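Local atomic coordinates of aspartate semialdehyde dehydrogenase (Francisella tularensis subsp. tularensis, PDB entry 4WOJ), a protein that probably catalyses the NADPH-dependent reductive dephosphorylation of L-aspartyl-4-phosphate to L-aspartate-semialdehyde, a step in lysine, methionine and threonine biosynthesis. Residues Q97-D102 with G132-I137; Y64-L69 with H89-A94; I13-M18 with F40-Q45; Y83-H88 with A104-L109. One frame throughout, in Å; residues are numbered along the deposited sequence.

Contact 1: residues Q97-D102 with G132-I137; sequences QGFWID and GKKDFI
Lys-134 runs its side chain back along Gln-97, Gly-98 and Phe-99. CB packs 3.5 Å from Gly-98 O, and CG moves on toward Gln-97 O. CD comes within 3.3 Å of Gln-97 O and also lies over one face of the Phe-99 ring, toward its rim. CE draws back slightly, and NZ stops 3.8 Å from Phe-99 CZ. A bend at chi2 (-77°) lays the chain across the ring. Phe-136 CE1 meets the same ring at its edge, 3.8 Å from Phe-99 CD2, the two phenyls lying side by side and pointing the same way. The backbones pair as parallel strands: Trp-100 N donates to Lys-134 O (2.8 Å), Trp-100 O accepts from Phe-136 N (2.9 Å), and Asp-102 N donates to Phe-136 O. On the other face of the sheet, Trp-100 CB touches Asp-135 OD1 at 3.2 Å, with indole and carboxylate planes 84° apart; that oxygen is salt-bridged to Arg-92. Trp-100 NE1 bonds Asp-102 OD2 at 3.0 Å from above the carboxylate plane, and Thr-84 OG1 is a second partner of this oxygen. These are neighbouring strands of the parallel sheet of the Rossmann-type nucleotide-binding domain. Helix 81-93 covers the Trp-100 face, helices 118-130 and 354-369 the Phe-136 and Ile-101 face. The chemistry is therefore two-sided: aromatic and aliphatic packing round Phe-99, Ile-101 and Phe-136 on one face, and on the other two buried carboxylates whose charge is probably moderated by the arginine, indole, hydroxyl and His-88 imidazole gathered round them.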
# COMPACT_ATOMS: atom_id res chain seq x y z
N GLN B 97 -21.94 10.34 36.90
CA GLN B 97 -20.53 10.78 36.93
C GLN B 97 -19.47 9.66 36.86
O GLN B 97 -18.35 9.81 37.37
CB GLN B 97 -20.25 11.61 38.17
CG GLN B 97 -20.87 12.98 38.14
CD GLN B 97 -20.93 13.54 39.54
OE1 GLN B 97 -20.02 13.33 40.34
NE2 GLN B 97 -22.03 14.22 39.88
N GLY B 98 -19.82 8.55 36.22
CA GLY B 98 -18.90 7.46 36.07
C GLY B 98 -17.99 7.57 34.85
O GLY B 98 -18.13 8.48 34.02
N PHE B 99 -17.06 6.63 34.75
CA PHE B 99 -16.08 6.61 33.67
C PHE B 99 -16.63 6.02 32.39
O PHE B 99 -17.21 4.94 32.37
CB PHE B 99 -14.85 5.82 34.06
CG PHE B 99 -14.12 6.39 35.23
CD1 PHE B 99 -14.44 6.00 36.52
CD2 PHE B 99 -13.08 7.26 35.04
CE1 PHE B 99 -13.75 6.49 37.61
CE2 PHE B 99 -12.38 7.75 36.11
CZ PHE B 99 -12.70 7.37 37.41
N TRP B 100 -16.43 6.76 31.32
CA TRP B 100 -16.85 6.36 29.99
C TRP B 100 -15.57 6.09 29.20
O TRP B 100 -14.79 7.01 28.92
CB TRP B 100 -17.66 7.48 29.36
CG TRP B 100 -18.07 7.26 27.97
CD1 TRP B 100 -17.40 7.63 26.86
CD2 TRP B 100 -19.28 6.64 27.52
NE1 TRP B 100 -18.11 7.27 25.74
CE2 TRP B 100 -19.27 6.67 26.12
CE3 TRP B 100 -20.38 6.06 28.17
CZ2 TRP B 100 -20.31 6.13 25.34
CZ3 TRP B 100 -21.43 5.54 27.40
CH2 TRP B 100 -21.38 5.57 26.01
N ILE B 101 -15.35 4.82 28.90
CA ILE B 101 -14.22 4.40 28.07
C ILE B 101 -14.83 4.07 26.71
O ILE B 101 -15.77 3.30 26.62
CB ILE B 101 -13.47 3.20 28.68
CG1 ILE B 101 -12.85 3.58 30.02
CG2 ILE B 101 -12.37 2.73 27.77
CD1 ILE B 101 -12.62 2.40 30.95
N ASP B 102 -14.29 4.66 25.65
CA ASP B 102 -14.90 4.54 24.33
C ASP B 102 -13.91 4.33 23.21
O ASP B 102 -12.85 5.00 23.19
CB ASP B 102 -15.65 5.83 24.05
CG ASP B 102 -16.72 5.68 22.95
OD1 ASP B 102 -16.69 4.67 22.18
OD2 ASP B 102 -17.56 6.61 22.88
N GLY B 132 -10.47 14.39 38.43
CA GLY B 132 -11.91 14.19 38.32
C GLY B 132 -12.41 14.14 36.89
O GLY B 132 -13.56 14.42 36.63
N LYS B 133 -11.53 13.77 35.96
CA LYS B 133 -11.92 13.55 34.57
C LYS B 133 -12.44 12.14 34.39
O LYS B 133 -11.98 11.21 35.03
CB LYS B 133 -10.77 13.83 33.62
CG LYS B 133 -10.67 15.28 33.22
CD LYS B 133 -9.24 15.60 32.92
CE LYS B 133 -9.12 16.83 32.06
NZ LYS B 133 -7.73 17.02 31.59
N LYS B 134 -13.45 12.01 33.53
CA LYS B 134 -14.19 10.76 33.41
C LYS B 134 -14.27 10.16 32.01
O LYS B 134 -14.86 9.06 31.83
CB LYS B 134 -15.63 10.95 33.95
CG LYS B 134 -15.73 11.67 35.27
CD LYS B 134 -15.36 10.78 36.44
CE LYS B 134 -14.81 11.59 37.61
NZ LYS B 134 -13.99 10.77 38.53
N ASP B 135 -13.73 10.85 31.00
CA ASP B 135 -13.86 10.39 29.61
C ASP B 135 -12.52 10.00 28.97
O ASP B 135 -11.63 10.83 28.77
CB ASP B 135 -14.53 11.45 28.73
CG ASP B 135 -16.03 11.57 29.01
OD1 ASP B 135 -16.67 10.52 29.33
OD2 ASP B 135 -16.58 12.69 28.87
N PHE B 136 -12.42 8.73 28.63
CA PHE B 136 -11.18 8.13 28.16
C PHE B 136 -11.41 7.39 26.87
O PHE B 136 -12.10 6.36 26.83
CB PHE B 136 -10.59 7.23 29.24
CG PHE B 136 -10.20 7.98 30.49
CD1 PHE B 136 -11.16 8.30 31.43
CD2 PHE B 136 -8.92 8.40 30.69
CE1 PHE B 136 -10.84 9.02 32.56
CE2 PHE B 136 -8.57 9.12 31.83
CZ PHE B 136 -9.54 9.43 32.76
N ILE B 137 -10.84 7.93 25.80
CA ILE B 137 -11.17 7.53 24.44
C ILE B 137 -9.95 6.96 23.71
O ILE B 137 -8.85 7.51 23.79
CB ILE B 137 -11.68 8.70 23.62
CG1 ILE B 137 -12.54 9.64 24.47
CG2 ILE B 137 -12.48 8.19 22.45
CD1 ILE B 137 -13.78 9.01 25.09

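Contact 2: residues Y64-L69 with H89-A94; sequences YSIDQL and HKLREA
Leu-91 CD2 fits against both Ile-66 and Leu-69: it lies 3.9 Å from Leu-69 CB and only slightly farther from Ile-66 O and Ile-66 CG2. One methyl thus meets two side chains and a backbone oxygen of the short helix 66-70. Ile-66 supplies the rest with its two arms. CG1 stands anti to the carbonyl carbon (chi1 -59°) and carries CD1 to Lys-90, where it lies 3.9 Å from Lys-90 CB and almost as near to CD; the two side chains cross at about a right angle. CG2, the other branch, reaches Ala-94 CB at 4.3 Å, close to where helix 81-93 ends. Lys-90 takes part through the aliphatic portion of its chain, while its amino end leads off elsewhere. No hydrogen bond crosses the contact, so shape and hydrophobic burial hold it. Behind this first shell, Ser-65 caps the N-terminus of helix 66-70: its OG accepts from Gln-68 N at 3.3 Å in a nearly straight bond (167°), fixing the first turn from which Ile-66 and Leu-69 project. Gln-68 is tied in turn through OE1 to Asp-62 N. Farther out, Leu-69 also packs on Phe-41 of strand 36-42 and on Tyr-83 and Ile-87, while Leu-91 rests on Trp-96 and Trp-100. The contact thus joins the short helix that leads into strand 74-77 to the last turns of helix 81-93, the helix that leads on to strand 99-102 in the same parallel sheet.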
# COMPACT_ATOMS: atom_id res chain seq x y z
N TYR B 64 -29.86 0.93 25.50
CA TYR B 64 -30.52 2.24 25.46
C TYR B 64 -31.27 2.61 26.74
O TYR B 64 -31.76 3.73 26.88
CB TYR B 64 -31.45 2.32 24.24
CG TYR B 64 -30.67 2.30 22.96
CD1 TYR B 64 -30.03 3.46 22.49
CD2 TYR B 64 -30.51 1.12 22.24
CE1 TYR B 64 -29.27 3.43 21.33
CE2 TYR B 64 -29.76 1.09 21.08
CZ TYR B 64 -29.15 2.23 20.63
OH TYR B 64 -28.40 2.17 19.46
N SER B 65 -31.37 1.67 27.67
CA SER B 65 -31.99 2.02 28.94
C SER B 65 -31.02 2.86 29.72
O SER B 65 -29.94 2.39 30.09
CB SER B 65 -32.38 0.80 29.77
OG SER B 65 -32.49 1.17 31.14
N ILE B 66 -31.44 4.09 30.00
CA ILE B 66 -30.62 5.08 30.70
C ILE B 66 -30.51 4.81 32.20
O ILE B 66 -29.59 5.28 32.87
CB ILE B 66 -31.19 6.49 30.49
CG1 ILE B 66 -31.23 6.84 29.00
CG2 ILE B 66 -30.40 7.53 31.28
CD1 ILE B 66 -29.87 6.84 28.32
N ASP B 67 -31.47 4.07 32.75
CA ASP B 67 -31.47 3.79 34.18
C ASP B 67 -30.45 2.72 34.49
O ASP B 67 -29.68 2.84 35.42
CB ASP B 67 -32.85 3.33 34.67
CG ASP B 67 -33.73 4.49 35.13
OD1 ASP B 67 -33.69 5.56 34.48
OD2 ASP B 67 -34.45 4.31 36.14
N GLN B 68 -30.49 1.66 33.69
CA GLN B 68 -29.64 0.48 33.90
C GLN B 68 -28.18 0.86 33.71
O GLN B 68 -27.34 0.47 34.52
CB GLN B 68 -30.05 -0.65 32.95
CG GLN B 68 -31.45 -1.21 33.25
CD GLN B 68 -31.79 -2.50 32.49
OE1 GLN B 68 -31.86 -2.54 31.25
NE2 GLN B 68 -32.02 -3.55 33.25
N LEU B 69 -27.89 1.64 32.67
CA LEU B 69 -26.53 2.14 32.41
C LEU B 69 -26.03 2.99 33.59
O LEU B 69 -24.89 2.85 34.01
CB LEU B 69 -26.49 2.99 31.14
CG LEU B 69 -26.64 2.31 29.78
CD1 LEU B 69 -26.82 3.37 28.71
CD2 LEU B 69 -25.43 1.44 29.47
N HIS B 89 -24.46 11.78 26.04
CA HIS B 89 -24.94 13.07 26.54
C HIS B 89 -26.13 12.92 27.49
O HIS B 89 -26.21 13.62 28.51
CB HIS B 89 -25.28 14.03 25.40
CG HIS B 89 -26.47 13.62 24.60
ND1 HIS B 89 -26.42 12.65 23.62
CD2 HIS B 89 -27.76 14.05 24.64
CE1 HIS B 89 -27.61 12.51 23.08
NE2 HIS B 89 -28.45 13.34 23.68
N LYS B 90 -27.04 12.00 27.15
CA LYS B 90 -28.18 11.66 28.03
C LYS B 90 -27.77 11.23 29.43
O LYS B 90 -28.43 11.57 30.41
CB LYS B 90 -29.02 10.54 27.43
CG LYS B 90 -29.83 10.93 26.20
CD LYS B 90 -30.74 9.78 25.77
CE LYS B 90 -31.09 9.80 24.29
NZ LYS B 90 -31.33 11.15 23.69
N LEU B 91 -26.69 10.46 29.52
CA LEU B 91 -26.14 10.03 30.80
C LEU B 91 -25.58 11.18 31.61
O LEU B 91 -25.80 11.24 32.82
CB LEU B 91 -25.04 8.98 30.60
CG LEU B 91 -25.52 7.63 30.06
CD1 LEU B 91 -24.35 6.80 29.56
CD2 LEU B 91 -26.31 6.87 31.12
N ARG B 92 -24.83 12.07 30.98
CA ARG B 92 -24.25 13.20 31.75
C ARG B 92 -25.37 14.16 32.13
O ARG B 92 -25.44 14.62 33.27
CB ARG B 92 -23.14 13.92 30.98
CG ARG B 92 -21.90 13.08 30.65
CD ARG B 92 -21.09 12.71 31.88
NE ARG B 92 -19.91 11.92 31.50
CZ ARG B 92 -19.38 10.92 32.21
NH1 ARG B 92 -19.90 10.56 33.38
NH2 ARG B 92 -18.32 10.27 31.75
N GLU B 93 -26.26 14.43 31.17
CA GLU B 93 -27.51 15.19 31.39
C GLU B 93 -28.37 14.61 32.52
O GLU B 93 -29.06 15.34 33.22
CB GLU B 93 -28.37 15.20 30.12
CG GLU B 93 -27.94 16.19 29.04
CD GLU B 93 -28.82 16.11 27.80
OE1 GLU B 93 -29.66 15.17 27.73
OE2 GLU B 93 -28.69 16.98 26.90
N ALA B 94 -28.33 13.29 32.67
CA ALA B 94 -29.04 12.59 33.74
C ALA B 94 -28.20 12.39 35.01
O ALA B 94 -28.50 11.50 35.79
CB ALA B 94 -29.57 11.26 33.24

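Contact 3: residues I13-M18 with F40-Q45; sequences IGWRGM and FFSTSQ
Ile-13, the last residue of strand 8-13, has its CA 5.3 Å from Phe-41 CA, close to the end of strand 36-42, and beyond Ile-13 the chain folds through a type I turn from Gly-14 to Gly-17. Ile-13 CG1 packs on Phe-41 CB at 4.0 Å. Trp-15 holds CG between its backbone N and carbonyl carbon (chi1 51°), the crowded position, which turns the indole toward the strand. Its NE1 donates to Phe-41 O at 2.7 Å in a bent bond tilted from the ring plane. Phe-40 meets the indole in a T-shaped stack, its edge toward the Trp-15 face, with the centroids of the five-membered ring of Trp-15 and the Phe-40 ring 5.3 Å apart and planes at 86°. Arg-16 CB lies over the opposite face. Its guanidinium, with Trp-15 CH2 over one of its own faces, gives an NH2 bond to Ser-42 OG at 2.7 Å, in the guanidinium plane but bent (134°). Gly-17 is the N-cap of helix 18-30; here Rossmann domains carry the glycine-rich dinucleotide loop, consistent with NADP binding. The chemistry is graded: buried rings spend the indole N-H on a backbone oxygen, whereas at the exposed side the arginine lies against the indole and bonds a serine hydroxyl.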
# COMPACT_ATOMS: atom_id res chain seq x y z
N ILE B 13 -20.74 -2.35 26.39
CA ILE B 13 -21.48 -2.18 25.13
C ILE B 13 -20.52 -2.40 23.95
O ILE B 13 -19.37 -2.04 24.01
CB ILE B 13 -22.13 -0.80 25.03
CG1 ILE B 13 -22.70 -0.36 26.39
CG2 ILE B 13 -23.26 -0.83 24.01
CD1 ILE B 13 -21.79 0.50 27.21
N GLY B 14 -20.99 -3.02 22.87
CA GLY B 14 -20.16 -3.25 21.68
C GLY B 14 -19.53 -4.63 21.56
O GLY B 14 -18.85 -4.92 20.57
N TRP B 15 -19.80 -5.49 22.55
CA TRP B 15 -19.02 -6.73 22.72
C TRP B 15 -19.24 -7.81 21.65
O TRP B 15 -18.45 -8.73 21.54
CB TRP B 15 -19.26 -7.34 24.11
CG TRP B 15 -20.68 -7.50 24.44
CD1 TRP B 15 -21.47 -6.60 25.11
CD2 TRP B 15 -21.51 -8.60 24.12
NE1 TRP B 15 -22.74 -7.08 25.23
CE2 TRP B 15 -22.79 -8.31 24.63
CE3 TRP B 15 -21.29 -9.81 23.44
CZ2 TRP B 15 -23.85 -9.20 24.49
CZ3 TRP B 15 -22.33 -10.68 23.30
CH2 TRP B 15 -23.60 -10.37 23.83
N ARG B 16 -20.31 -7.67 20.87
CA ARG B 16 -20.66 -8.66 19.87
C ARG B 16 -19.84 -8.53 18.58
O ARG B 16 -19.63 -9.52 17.87
CB ARG B 16 -22.14 -8.54 19.52
CG ARG B 16 -22.88 -9.87 19.58
CD ARG B 16 -24.31 -9.70 19.10
NE ARG B 16 -25.25 -9.25 20.14
CZ ARG B 16 -25.79 -10.05 21.06
NH1 ARG B 16 -25.45 -11.35 21.10
NH2 ARG B 16 -26.66 -9.57 21.95
N GLY B 17 -19.38 -7.31 18.29
CA GLY B 17 -18.60 -7.05 17.09
C GLY B 17 -17.14 -7.46 17.21
O GLY B 17 -16.74 -8.17 18.14
N MET B 18 -16.32 -6.99 16.28
CA MET B 18 -14.95 -7.52 16.17
C MET B 18 -14.04 -6.99 17.25
O MET B 18 -13.35 -7.75 17.88
CB MET B 18 -14.36 -7.21 14.80
CG MET B 18 -15.08 -7.91 13.69
SD MET B 18 -14.37 -7.50 12.10
CE MET B 18 -13.65 -9.10 11.77
N PHE B 40 -23.53 -6.96 30.86
CA PHE B 40 -23.40 -6.99 29.43
C PHE B 40 -24.63 -6.42 28.76
O PHE B 40 -25.71 -6.99 28.85
CB PHE B 40 -23.10 -8.43 28.97
CG PHE B 40 -21.69 -8.83 29.26
CD1 PHE B 40 -20.66 -8.43 28.40
CD2 PHE B 40 -21.36 -9.50 30.42
CE1 PHE B 40 -19.35 -8.76 28.67
CE2 PHE B 40 -20.05 -9.80 30.71
CZ PHE B 40 -19.04 -9.43 29.83
N PHE B 41 -24.44 -5.30 28.07
CA PHE B 41 -25.54 -4.57 27.47
C PHE B 41 -25.75 -4.92 26.02
O PHE B 41 -24.83 -5.34 25.31
CB PHE B 41 -25.32 -3.08 27.58
CG PHE B 41 -25.51 -2.58 28.96
CD1 PHE B 41 -24.44 -2.50 29.83
CD2 PHE B 41 -26.77 -2.23 29.41
CE1 PHE B 41 -24.63 -2.02 31.11
CE2 PHE B 41 -26.97 -1.76 30.69
CZ PHE B 41 -25.89 -1.66 31.55
N SER B 42 -26.99 -4.75 25.59
CA SER B 42 -27.37 -5.27 24.30
C SER B 42 -28.47 -4.43 23.72
O SER B 42 -29.10 -3.62 24.41
CB SER B 42 -27.82 -6.73 24.42
OG SER B 42 -27.60 -7.40 23.20
N THR B 43 -28.65 -4.59 22.42
CA THR B 43 -29.76 -3.96 21.74
C THR B 43 -30.65 -4.97 21.06
O THR B 43 -31.37 -4.62 20.15
CB THR B 43 -29.26 -2.95 20.67
OG1 THR B 43 -28.25 -2.11 21.24
CG2 THR B 43 -30.42 -2.10 20.15
N SER B 44 -30.62 -6.22 21.47
CA SER B 44 -31.62 -7.13 20.91
C SER B 44 -32.16 -8.10 21.91
O SER B 44 -33.31 -8.00 22.32
CB SER B 44 -31.10 -7.86 19.66
OG SER B 44 -30.15 -8.87 19.94
N GLN B 45 -31.35 -9.07 22.31
CA GLN B 45 -31.84 -10.17 23.11
C GLN B 45 -31.82 -9.82 24.57
O GLN B 45 -31.22 -10.52 25.38
CB GLN B 45 -30.96 -11.41 22.88
CG GLN B 45 -31.29 -12.18 21.61
CD GLN B 45 -32.63 -12.91 21.69
OE1 GLN B 45 -33.36 -12.79 22.68
NE2 GLN B 45 -32.96 -13.67 20.66

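Contact 4: residues Y83-H88 with A104-L109; sequences YTKEIH and ASTLRL
Leu-107 and His-88 meet through different first torsions: His-88 CG stands anti to its own backbone nitrogen (chi1 171°), extending the imidazole off helix 81-93, while Leu-107 CG is anti to the carbonyl carbon (chi1 -62°), with chi2 extended. Leu-107 CD1 consequently sits over the very centre of the imidazole, 3.6 Å from the ring centroid and 2° off its normal, a CH-pi contact from directly above the face. The same methyl is 3.8 Å from Thr-84 CG2, one turn back on the helix, so it fills the notch between Thr-84 and His-88. Helix 81-93 is the crossover of a beta-alpha-beta unit between parallel strands 74-77 and 99-102 of the Rossmann domain, and 104-109 is the loop leaving the second strand, its type I turn from Ser-105 to Arg-108 presenting Thr-106 and Leu-107 to the helix. Thr-106 OG1 rests 4.0 Å from Thr-84 CB, and its CG2 meets Lys-85 CG at the same distance, beside the exposed end of Lys-85. Ala-104 CB abuts Thr-84 OG1 at 3.9 Å; that hydroxyl, already engaged by Asp-102, is also hydrogen-bonded to Gly-80 O. The Ala-104 side chain lies about 12 Å from that of Cys-141, the predicted acyl-thioester nucleophile. His-88 NE2 is hydrogen-bonded to Asp-135 OD1, and the edge-to-face meeting of His-88 with Trp-100 carries the packing down to the sheet.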
# COMPACT_ATOMS: atom_id res chain seq x y z
N TYR B 83 -23.95 5.57 18.50
CA TYR B 83 -24.40 5.16 19.82
C TYR B 83 -23.87 6.09 20.87
O TYR B 83 -24.57 6.43 21.81
CB TYR B 83 -23.96 3.73 20.13
CG TYR B 83 -24.37 3.24 21.52
CD1 TYR B 83 -25.60 2.65 21.73
CD2 TYR B 83 -23.51 3.35 22.61
CE1 TYR B 83 -25.97 2.19 22.98
CE2 TYR B 83 -23.88 2.91 23.87
CZ TYR B 83 -25.10 2.32 24.05
OH TYR B 83 -25.47 1.86 25.30
N THR B 84 -22.62 6.48 20.74
CA THR B 84 -22.07 7.43 21.70
C THR B 84 -22.83 8.74 21.59
O THR B 84 -23.06 9.41 22.58
CB THR B 84 -20.59 7.70 21.44
OG1 THR B 84 -19.88 6.45 21.44
CG2 THR B 84 -20.01 8.62 22.50
N LYS B 85 -23.22 9.07 20.37
CA LYS B 85 -23.98 10.28 20.11
C LYS B 85 -25.37 10.28 20.69
O LYS B 85 -25.83 11.28 21.23
CB LYS B 85 -24.05 10.54 18.62
CG LYS B 85 -23.10 11.64 18.22
CD LYS B 85 -23.44 12.14 16.83
CE LYS B 85 -22.40 11.66 15.81
NZ LYS B 85 -23.05 11.14 14.58
N GLU B 86 -26.03 9.15 20.58
CA GLU B 86 -27.36 9.03 21.14
C GLU B 86 -27.29 9.15 22.65
O GLU B 86 -28.11 9.79 23.28
CB GLU B 86 -27.93 7.66 20.76
CG GLU B 86 -29.18 7.22 21.54
CD GLU B 86 -30.43 7.36 20.71
OE1 GLU B 86 -30.38 7.04 19.50
OE2 GLU B 86 -31.46 7.81 21.27
N ILE B 87 -26.28 8.53 23.24
CA ILE B 87 -26.43 8.11 24.63
C ILE B 87 -25.53 8.72 25.64
O ILE B 87 -25.93 8.82 26.80
CB ILE B 87 -26.29 6.59 24.76
CG1 ILE B 87 -27.66 5.97 24.59
CG2 ILE B 87 -25.77 6.21 26.14
CD1 ILE B 87 -27.62 4.59 24.01
N HIS B 88 -24.32 9.08 25.24
CA HIS B 88 -23.38 9.59 26.21
C HIS B 88 -23.89 10.89 26.85
O HIS B 88 -23.79 11.06 28.06
CB HIS B 88 -22.01 9.77 25.56
CG HIS B 88 -21.02 10.49 26.41
ND1 HIS B 88 -20.82 11.84 26.31
CD2 HIS B 88 -20.17 10.05 27.36
CE1 HIS B 88 -19.90 12.21 27.19
NE2 HIS B 88 -19.49 11.14 27.84
N ALA B 104 -15.07 4.72 19.83
CA ALA B 104 -15.50 5.62 18.79
C ALA B 104 -14.77 6.96 18.92
O ALA B 104 -14.19 7.26 19.94
CB ALA B 104 -17.01 5.82 18.85
N SER B 105 -14.79 7.74 17.84
CA SER B 105 -13.96 8.95 17.73
C SER B 105 -14.61 10.23 18.16
O SER B 105 -13.97 11.30 18.19
CB SER B 105 -13.56 9.11 16.29
OG SER B 105 -14.71 9.11 15.49
N THR B 106 -15.89 10.11 18.48
CA THR B 106 -16.78 11.24 18.71
C THR B 106 -16.21 12.21 19.72
O THR B 106 -16.14 13.42 19.50
CB THR B 106 -18.11 10.71 19.27
OG1 THR B 106 -18.47 9.50 18.58
CG2 THR B 106 -19.19 11.71 19.11
N LEU B 107 -15.78 11.65 20.85
CA LEU B 107 -15.31 12.46 21.95
C LEU B 107 -13.82 12.75 21.95
O LEU B 107 -13.36 13.42 22.86
CB LEU B 107 -15.72 11.79 23.27
CG LEU B 107 -17.24 11.65 23.47
CD1 LEU B 107 -17.60 10.69 24.60
CD2 LEU B 107 -17.88 13.02 23.70
N ARG B 108 -13.07 12.25 20.96
CA ARG B 108 -11.59 12.29 21.00
C ARG B 108 -10.95 13.61 21.33
O ARG B 108 -9.93 13.62 22.05
CB ARG B 108 -10.97 11.81 19.70
CG ARG B 108 -10.89 10.31 19.65
CD ARG B 108 -10.09 9.81 18.47
NE ARG B 108 -10.49 8.44 18.28
CZ ARG B 108 -10.64 7.83 17.12
NH1 ARG B 108 -10.39 8.47 15.97
NH2 ARG B 108 -11.03 6.58 17.12
N LEU B 109 -11.53 14.69 20.83
CA LEU B 109 -10.88 16.01 20.89
C LEU B 109 -11.53 17.03 21.84
O LEU B 109 -11.11 18.18 21.85
CB LEU B 109 -10.69 16.59 19.46
CG LEU B 109 -10.13 15.56 18.46
CD1 LEU B 109 -10.11 16.09 17.04
CD2 LEU B 109 -8.74 15.05 18.86

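In the fold
Contact 1 lies within the parallel sheet and alone of the four is held by backbone bonds between paired strands; contact 3 joins two strand ends through an indole, a T-shaped ring pair and two side-chain bonds. Contact 3 is buried, contacts 1 and 2 partly so, and contact 4 is at the surface; neither 2 nor 4 has a hydrogen bond across its segments. Both use helix 81-93, contact 2 its last turns and contact 4 the middle, their centres 13 Å apart. That helix reaches contact 1 through Arg-92, Thr-84 and His-88, which serve its buried carboxylates. Contact 3 touches contact 2 through Phe-41 with Leu-69, and contact 4 through Ile-13 with Tyr-83.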